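Local coordinates for F-actin-capping protein subunit alpha (Dictyostelium discoideum, PDB 4AKR) that caps the fast-growing barbed ends of actin filaments independently of calcium, blocking subunit exchange there without severing the filaments, at residues T123-C126 against N127-P131; A231-N234 against L235-L239; Q113-A116 against A117-E121. All coordinates share one frame; numbering follows the deposited sequence.

Contact 1. Residues T123-C126 against N127-P131; sequences TKYC and NEYYP
Four i to i+4 backbone bonds, from Asn127 N to Thr123 O through Tyr130 N to Cys126 O (2.9 Å), carry the last turns of helix 112-129, and Tyr130 is the first residue to leave helical angles. Three tyrosines gather at this end. The side chain of Tyr125 has CG anti to its own backbone N (chi1 179°), which lays the ring along the following turn. There CE1 of Tyr125 meets CD1 of Tyr129 at 3.4 Å; the two side chains cross at nearly a right angle, and the ring planes are inclined by 41°. Tyr130 approaches differently: its edge is directed toward the face of Tyr125 in an offset edge-to-face pair, with CE2 of Tyr125 3.8 Å from CE2 of Tyr130 and the planes 72° apart. CG of Glu128 lies over one face of the Tyr129 ring, near its rim. The hydroxyls of Tyr125 and Tyr130 both hydrogen-bond to OE1 of Glu232 on helix 217-248, and each also bonds a basic side chain of the partner chain. On the helix, Thr123 OG1 is held by Asp119 O. Tyr125, Cys126 and Tyr130 pack on Ile152 of strand 145-158, while Trp167 of strand 163-175 meets Tyr130 edge-to-face.

Contact 2. Residues A231-N234 against L235-L239; sequences AELN and LHTAL
Leu233 O is gripped twice by Thr237. The backbone N of Thr237 makes the regular helical bond at 2.9 Å, while Thr237 OG1 donates to the same oxygen at 3.0 Å. The two donors reach the carbonyl from opposite faces of its plane, the hydroxyl standing 39° out of it. This second bond depends on the first torsion of Thr237 (chi1 -66°): OG1 is set beside its own backbone N and so hangs back over the preceding turn, while CG2 lies anti to the backbone N. CD1 of Leu233 comes to 3.8 Å from Thr237 OG1, so that the hydroxyl has an apolar neighbour as well as its acceptor.

The remaining backbone bonds run without interruption from Leu235 N to Ala231 O, His236 N to Glu232 O and Ala238 N to Asn234 O; the last, at 2.8 Å, is nearly straight with an N-H...O angle of 171°. Further contact between the side chains is slight; the buried ones find their partners elsewhere, in the sheet and in the neighbouring chain. The carboxylate of Glu232 is shared: besides the tyrosine pair at OE1, OE2 is hydrogen-bonded to Trp171 NE1 and Ser169 OG. His236 has both ring nitrogens hydrogen-bonded to side chains of the partner chain. Leu235 packs on Val188 and Thr206, and Ala231 on Thr210, both against the sheet.

Leu233, Asn234 and Thr237 are exposed on one face. On the buried face, polar Glu232 and His236, satisfied by their hydrogen bonds, sit beside apolar Leu235 and Ala238. The segment belongs to the long helix 217-248, which packs on the antiparallel sheet of the capping-protein alpha subunit and also faces the partner chain.

Contact 3. Residues Q113-A116 against A117-E121; sequences QYRA and AFDEE
Arg115 and Asp119 form an i to i+4 salt bridge along helix 112-129, with NH1 of Arg115 donating to OD2 of Asp119 at 2.9 Å. The N-H points almost straight at the oxygen, at 168°. The oxygen lies at the edge of the guanidinium, near its plane, but the donor reaches it from above the carboxylate plane; the two flat groups are turned 85° against each other. Both side chains leave the helix in the same direction and run alongside each other. In Arg115 the chain leaves with CG anti to the backbone N and then bends at chi3 (64°), which swings the guanidinium round toward the next turn.

The same pair of residues is joined through the main chain, Asp119 N to Arg115 O at 2.7 Å, and the bonds of Ala117 N to Gln113 O and Phe118 N to Tyr114 O continue the pattern on the preceding residues. The ring of Phe118 turns its edge to a carbonyl, CD1 standing 3.1 Å from Tyr114 O. This is the early part of a helix that lies on the antiparallel sheet of the capping-protein alpha subunit, with helix 217-248 alongside. Accordingly, Phe118 is buried against Thr220 and Ala221 of that helix and against Ile148 and Val137 of the sheet, and the ring of Tyr114 meets Phe175 edge-to-face.

Further out, the guanidinium has other partners that fix its position: NE forms a salt bridge with Glu112 OE1, and NH1 also bonds Val137 O on strand 134-142. NH1 therefore serves two acceptors, one a carboxylate and one a backbone carbonyl. Pro82 packs on the arginine side chain, while OD1 of Asp119 has a long, weak ion pair with Lys83.

How the contacts relate
Contacts 3 and 1 follow each other on helix 112-129, with centres about 15 Å apart. The segments adjoin in sequence, and Glu121 of contact 3 forms a salt bridge with Lys124 of contact 1. Contact 2 lies on the other helix, 217-248, about 16 Å from contact 1 between centres, and the two helices are joined at Glu232, whose OE1 stands 2.5 Å from Tyr125 OH and 2.6 Å from Tyr130 OH. Contacts 2 and 3 do not touch, with nearest atoms about 10 Å apart. Contacts 1 and 2 both meet the partner chain, whereas contact 3 does not.

Contact 1. Residues T123-C126 against N127-P131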
loop_
_atom_site.group_PDB
_atom_site.type_symbol
_atom_site.label_atom_id
_atom_site.label_comp_id
_atom_site.label_asym_id
_atom_site.label_seq_id
_atom_site.Cartn_x
_atom_site.Cartn_y
_atom_site.Cartn_z
ATOM N N THR A 123 13.042 -21.983 -17.286
ATOM C CA THR A 123 11.847 -22.040 -18.112
ATOM C C THR A 123 10.820 -23.017 -17.538
ATOM O O THR A 123 9.665 -22.645 -17.332
ATOM C CB THR A 123 12.204 -22.427 -19.573
ATOM O OG1 THR A 123 13.133 -21.473 -20.103
ATOM C CG2 THR A 123 10.968 -22.417 -20.445
ATOM N N LYS A 124 11.239 -24.253 -17.267
ATOM C CA LYS A 124 10.342 -25.259 -16.692
ATOM C C LYS A 124 9.837 -24.840 -15.306
ATOM O O LYS A 124 8.662 -25.006 -14.980
ATOM C CB LYS A 124 11.055 -26.614 -16.580
ATOM C CG LYS A 124 11.442 -27.221 -17.927
ATOM C CD LYS A 124 12.202 -28.557 -17.786
ATOM C CE LYS A 124 13.618 -28.362 -17.260
ATOM N NZ LYS A 124 14.452 -29.611 -17.310
ATOM N N TYR A 125 10.734 -24.315 -14.484
ATOM C CA TYR A 125 10.356 -23.876 -13.148
ATOM C C TYR A 125 9.290 -22.790 -13.257
ATOM O O TYR A 125 8.282 -22.825 -12.567
ATOM C CB TYR A 125 11.576 -23.334 -12.404
ATOM C CG TYR A 125 11.266 -22.835 -11.009
ATOM C CD1 TYR A 125 10.821 -23.708 -10.016
ATOM C CD2 TYR A 125 11.394 -21.480 -10.689
ATOM C CE1 TYR A 125 10.505 -23.239 -8.738
ATOM C CE2 TYR A 125 11.082 -21.002 -9.416
ATOM C CZ TYR A 125 10.637 -21.886 -8.447
ATOM O OH TYR A 125 10.307 -21.411 -7.201
ATOM N N CYS A 126 9.530 -21.832 -14.139
ATOM C CA CYS A 126 8.623 -20.715 -14.373
ATOM C C CYS A 126 7.254 -21.208 -14.869
ATOM O O CYS A 126 6.208 -20.745 -14.401
ATOM C CB CYS A 126 9.266 -19.768 -15.391
ATOM S SG CYS A 126 8.493 -18.152 -15.571
ATOM N N ASN A 127 7.261 -22.153 -15.805
ATOM C CA ASN A 127 6.016 -22.693 -16.342
ATOM C C ASN A 127 5.260 -23.472 -15.283
ATOM O O ASN A 127 4.034 -23.524 -15.309
ATOM C CB ASN A 127 6.272 -23.624 -17.534
ATOM C CG ASN A 127 6.765 -22.890 -18.757
ATOM O OD1 ASN A 127 6.816 -21.659 -18.781
ATOM N ND2 ASN A 127 7.131 -23.643 -19.791
ATOM N N GLU A 128 5.992 -24.072 -14.350
ATOM C CA GLU A 128 5.377 -24.866 -13.296
ATOM C C GLU A 128 4.763 -24.066 -12.147
ATOM O O GLU A 128 3.657 -24.375 -11.701
ATOM C CB GLU A 128 6.401 -25.851 -12.728
ATOM C CG GLU A 128 5.907 -26.661 -11.533
ATOM C CD GLU A 128 4.998 -27.813 -11.922
ATOM O OE1 GLU A 128 5.494 -28.781 -12.539
ATOM O OE2 GLU A 128 3.788 -27.756 -11.609
ATOM N N TYR A 129 5.449 -23.030 -11.678
ATOM C CA TYR A 129 4.925 -22.273 -10.542
ATOM C C TYR A 129 4.387 -20.870 -10.790
ATOM O O TYR A 129 3.792 -20.268 -9.898
ATOM C CB TYR A 129 5.985 -22.220 -9.440
ATOM C CG TYR A 129 6.384 -23.589 -8.958
ATOM C CD1 TYR A 129 7.405 -24.301 -9.587
ATOM C CD2 TYR A 129 5.710 -24.198 -7.899
ATOM C CE1 TYR A 129 7.747 -25.583 -9.176
ATOM C CE2 TYR A 129 6.043 -25.490 -7.482
ATOM C CZ TYR A 129 7.064 -26.171 -8.126
ATOM O OH TYR A 129 7.411 -27.435 -7.714
ATOM N N TYR A 130 4.589 -20.343 -11.987
ATOM C CA TYR A 130 4.109 -19.006 -12.285
ATOM C C TYR A 130 3.308 -18.985 -13.581
ATOM O O TYR A 130 3.855 -18.781 -14.660
ATOM C CB TYR A 130 5.292 -18.034 -12.376
ATOM C CG TYR A 130 6.154 -17.974 -11.128
ATOM C CD1 TYR A 130 5.848 -17.087 -10.101
ATOM C CD2 TYR A 130 7.271 -18.804 -10.974
ATOM C CE1 TYR A 130 6.623 -17.016 -8.952
ATOM C CE2 TYR A 130 8.063 -18.741 -9.821
ATOM C CZ TYR A 130 7.727 -17.841 -8.814
ATOM O OH TYR A 130 8.472 -17.745 -7.667
ATOM N N PRO A 131 1.988 -19.191 -13.483
ATOM C CA PRO A 131 1.084 -19.199 -14.643
ATOM C C PRO A 131 1.331 -18.109 -15.696
ATOM O O PRO A 131 1.434 -18.420 -16.879
ATOM C CB PRO A 131 -0.310 -19.120 -14.005
ATOM C CG PRO A 131 -0.049 -18.658 -12.565
ATOM C CD PRO A 131 1.236 -19.343 -12.229
#

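Contact 2. Residues A231-N234 against L235-L239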
loop_
_atom_site.group_PDB
_atom_site.type_symbol
_atom_site.label_atom_id
_atom_site.label_comp_id
_atom_site.label_asym_id
_atom_site.label_seq_id
_atom_site.Cartn_x
_atom_site.Cartn_y
_atom_site.Cartn_z
ATOM N N ALA A 231 13.621 -23.051 -1.473
ATOM C CA ALA A 231 13.647 -21.801 -0.734
ATOM C C ALA A 231 12.360 -21.009 -0.969
ATOM O O ALA A 231 11.758 -20.512 -0.018
ATOM C CB ALA A 231 14.848 -20.976 -1.149
ATOM N N GLU A 232 11.935 -20.903 -2.231
ATOM C CA GLU A 232 10.717 -20.167 -2.571
ATOM C C GLU A 232 9.451 -20.846 -2.055
ATOM O O GLU A 232 8.477 -20.172 -1.702
ATOM C CB GLU A 232 10.614 -19.945 -4.086
ATOM C CG GLU A 232 11.735 -19.080 -4.663
ATOM C CD GLU A 232 11.375 -18.419 -5.995
ATOM O OE1 GLU A 232 10.556 -18.981 -6.751
ATOM O OE2 GLU A 232 11.931 -17.341 -6.288
ATOM N N LEU A 233 9.454 -22.175 -2.011
ATOM C CA LEU A 233 8.303 -22.908 -1.493
ATOM C C LEU A 233 8.152 -22.564 -0.015
ATOM O O LEU A 233 7.056 -22.288 0.464
ATOM C CB LEU A 233 8.504 -24.421 -1.643
ATOM C CG LEU A 233 7.613 -25.283 -0.740
ATOM C CD1 LEU A 233 6.155 -24.907 -0.940
ATOM C CD2 LEU A 233 7.850 -26.759 -1.041
ATOM N N ASN A 234 9.268 -22.583 0.703
ATOM C CA ASN A 234 9.258 -22.261 2.118
ATOM C C ASN A 234 8.796 -20.835 2.352
ATOM O O ASN A 234 7.978 -20.583 3.235
ATOM C CB ASN A 234 10.642 -22.469 2.724
ATOM C CG ASN A 234 10.961 -23.933 2.924
ATOM O OD1 ASN A 234 10.064 -24.737 3.167
ATOM N ND2 ASN A 234 12.237 -24.287 2.844
ATOM N N LEU A 235 9.316 -19.906 1.559
ATOM C CA LEU A 235 8.920 -18.512 1.688
ATOM C C LEU A 235 7.429 -18.351 1.406
ATOM O O LEU A 235 6.743 -17.577 2.073
ATOM C CB LEU A 235 9.721 -17.640 0.723
ATOM C CG LEU A 235 9.191 -16.213 0.577
ATOM C CD1 LEU A 235 9.110 -15.543 1.946
ATOM C CD2 LEU A 235 10.102 -15.432 -0.360
ATOM N N HIS A 236 6.929 -19.092 0.421
ATOM C CA HIS A 236 5.518 -19.023 0.062
ATOM C C HIS A 236 4.692 -19.551 1.226
ATOM O O HIS A 236 3.673 -18.964 1.587
ATOM C CB HIS A 236 5.245 -19.852 -1.201
ATOM C CG HIS A 236 3.937 -19.547 -1.859
ATOM N ND1 HIS A 236 3.592 -20.053 -3.093
ATOM C CD2 HIS A 236 2.893 -18.775 -1.467
ATOM C CE1 HIS A 236 2.395 -19.607 -3.434
ATOM N NE2 HIS A 236 1.949 -18.829 -2.463
ATOM N N THR A 237 5.144 -20.655 1.814
ATOM C CA THR A 237 4.450 -21.256 2.947
ATOM C C THR A 237 4.435 -20.271 4.102
ATOM O O THR A 237 3.392 -19.997 4.685
ATOM C CB THR A 237 5.153 -22.541 3.414
ATOM O OG1 THR A 237 5.060 -23.533 2.387
ATOM C CG2 THR A 237 4.511 -23.073 4.685
ATOM N N ALA A 238 5.607 -19.741 4.425
ATOM C CA ALA A 238 5.742 -18.777 5.503
ATOM C C ALA A 238 4.784 -17.606 5.283
ATOM O O ALA A 238 4.189 -17.090 6.229
ATOM C CB ALA A 238 7.165 -18.279 5.562
ATOM N N LEU A 239 4.633 -17.188 4.031
ATOM C CA LEU A 239 3.737 -16.081 3.725
ATOM C C LEU A 239 2.277 -16.422 3.981
ATOM O O LEU A 239 1.521 -15.566 4.421
ATOM C CB LEU A 239 3.924 -15.614 2.277
ATOM C CG LEU A 239 5.228 -14.849 2.047
ATOM C CD1 LEU A 239 5.302 -14.355 0.608
ATOM C CD2 LEU A 239 5.306 -13.674 3.037
#

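Contact 3. Residues Q113-A116 against A117-E121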
loop_
_atom_site.group_PDB
_atom_site.type_symbol
_atom_site.label_atom_id
_atom_site.label_comp_id
_atom_site.label_asym_id
_atom_site.label_seq_id
_atom_site.Cartn_x
_atom_site.Cartn_y
_atom_site.Cartn_z
ATOM N N GLN A 113 27.235 -22.479 -22.253
ATOM C CA GLN A 113 26.697 -23.803 -21.951
ATOM C C GLN A 113 26.107 -23.831 -20.551
ATOM O O GLN A 113 25.188 -24.597 -20.270
ATOM C CB GLN A 113 27.769 -24.892 -22.097
ATOM C CG GLN A 113 28.238 -25.091 -23.539
ATOM C CD GLN A 113 28.990 -26.397 -23.761
ATOM O OE1 GLN A 113 29.469 -26.665 -24.863
ATOM N NE2 GLN A 113 29.089 -27.221 -22.718
ATOM N N TYR A 114 26.642 -22.995 -19.670
ATOM C CA TYR A 114 26.125 -22.915 -18.309
ATOM C C TYR A 114 24.848 -22.095 -18.330
ATOM O O TYR A 114 23.849 -22.480 -17.739
ATOM C CB TYR A 114 27.170 -22.284 -17.367
ATOM C CG TYR A 114 28.222 -23.279 -16.934
ATOM C CD1 TYR A 114 27.906 -24.310 -16.048
ATOM C CD2 TYR A 114 29.509 -23.249 -17.474
ATOM C CE1 TYR A 114 28.842 -25.296 -15.712
ATOM C CE2 TYR A 114 30.454 -24.227 -17.147
ATOM C CZ TYR A 114 30.111 -25.248 -16.267
ATOM O OH TYR A 114 31.029 -26.228 -15.955
ATOM N N ARG A 115 24.875 -20.970 -19.032
ATOM C CA ARG A 115 23.695 -20.134 -19.103
ATOM C C ARG A 115 22.552 -20.948 -19.719
ATOM O O ARG A 115 21.434 -20.940 -19.206
ATOM C CB ARG A 115 23.973 -18.892 -19.948
ATOM C CG ARG A 115 22.951 -17.772 -19.760
ATOM C CD ARG A 115 22.844 -16.913 -21.006
ATOM N NE ARG A 115 22.346 -17.710 -22.121
ATOM C CZ ARG A 115 21.084 -18.105 -22.256
ATOM N NH1 ARG A 115 20.169 -17.766 -21.358
ATOM N NH2 ARG A 115 20.753 -18.886 -23.264
ATOM N N ALA A 116 22.845 -21.666 -20.806
ATOM C CA ALA A 116 21.839 -22.475 -21.507
ATOM C C ALA A 116 21.287 -23.594 -20.632
ATOM O O ALA A 116 20.090 -23.862 -20.642
ATOM C CB ALA A 116 22.428 -23.058 -22.801
ATOM N N ALA A 117 22.158 -24.258 -19.884
ATOM C CA ALA A 117 21.708 -25.316 -18.991
ATOM C C ALA A 117 20.814 -24.712 -17.903
ATOM O O ALA A 117 19.828 -25.325 -17.503
ATOM C CB ALA A 117 22.895 -26.022 -18.371
ATOM N N PHE A 118 21.143 -23.515 -17.421
ATOM C CA PHE A 118 20.304 -22.875 -16.404
ATOM C C PHE A 118 18.989 -22.397 -17.009
ATOM O O PHE A 118 17.926 -22.481 -16.388
ATOM C CB PHE A 118 21.011 -21.671 -15.769
ATOM C CG PHE A 118 21.910 -22.026 -14.614
ATOM C CD1 PHE A 118 23.042 -22.817 -14.808
ATOM C CD2 PHE A 118 21.629 -21.559 -13.329
ATOM C CE1 PHE A 118 23.883 -23.137 -13.734
ATOM C CE2 PHE A 118 22.466 -21.875 -12.244
ATOM C CZ PHE A 118 23.594 -22.665 -12.452
ATOM N N ASP A 119 19.065 -21.898 -18.234
ATOM C CA ASP A 119 17.876 -21.397 -18.905
ATOM C C ASP A 119 16.803 -22.484 -19.052
ATOM O O ASP A 119 15.624 -22.206 -18.860
ATOM C CB ASP A 119 18.254 -20.806 -20.272
ATOM C CG ASP A 119 17.282 -19.743 -20.728
ATOM O OD1 ASP A 119 16.193 -19.646 -20.122
ATOM O OD2 ASP A 119 17.598 -19.002 -21.684
ATOM N N GLU A 120 17.201 -23.714 -19.380
ATOM C CA GLU A 120 16.221 -24.804 -19.519
ATOM C C GLU A 120 15.448 -24.997 -18.214
ATOM O O GLU A 120 14.236 -25.218 -18.212
ATOM C CB GLU A 120 16.893 -26.143 -19.861
ATOM C CG GLU A 120 17.530 -26.263 -21.243
ATOM C CD GLU A 120 18.027 -27.686 -21.538
ATOM O OE1 GLU A 120 18.581 -28.337 -20.615
ATOM O OE2 GLU A 120 17.875 -28.153 -22.691
ATOM N N GLU A 121 16.167 -24.932 -17.100
ATOM C CA GLU A 121 15.551 -25.122 -15.797
ATOM C C GLU A 121 14.661 -23.949 -15.375
ATOM O O GLU A 121 13.573 -24.154 -14.832
ATOM C CB GLU A 121 16.637 -25.380 -14.744
ATOM C CG GLU A 121 17.465 -26.630 -15.015
ATOM C CD GLU A 121 16.602 -27.875 -15.155
ATOM O OE1 GLU A 121 15.798 -28.156 -14.232
ATOM O OE2 GLU A 121 16.727 -28.576 -16.185
#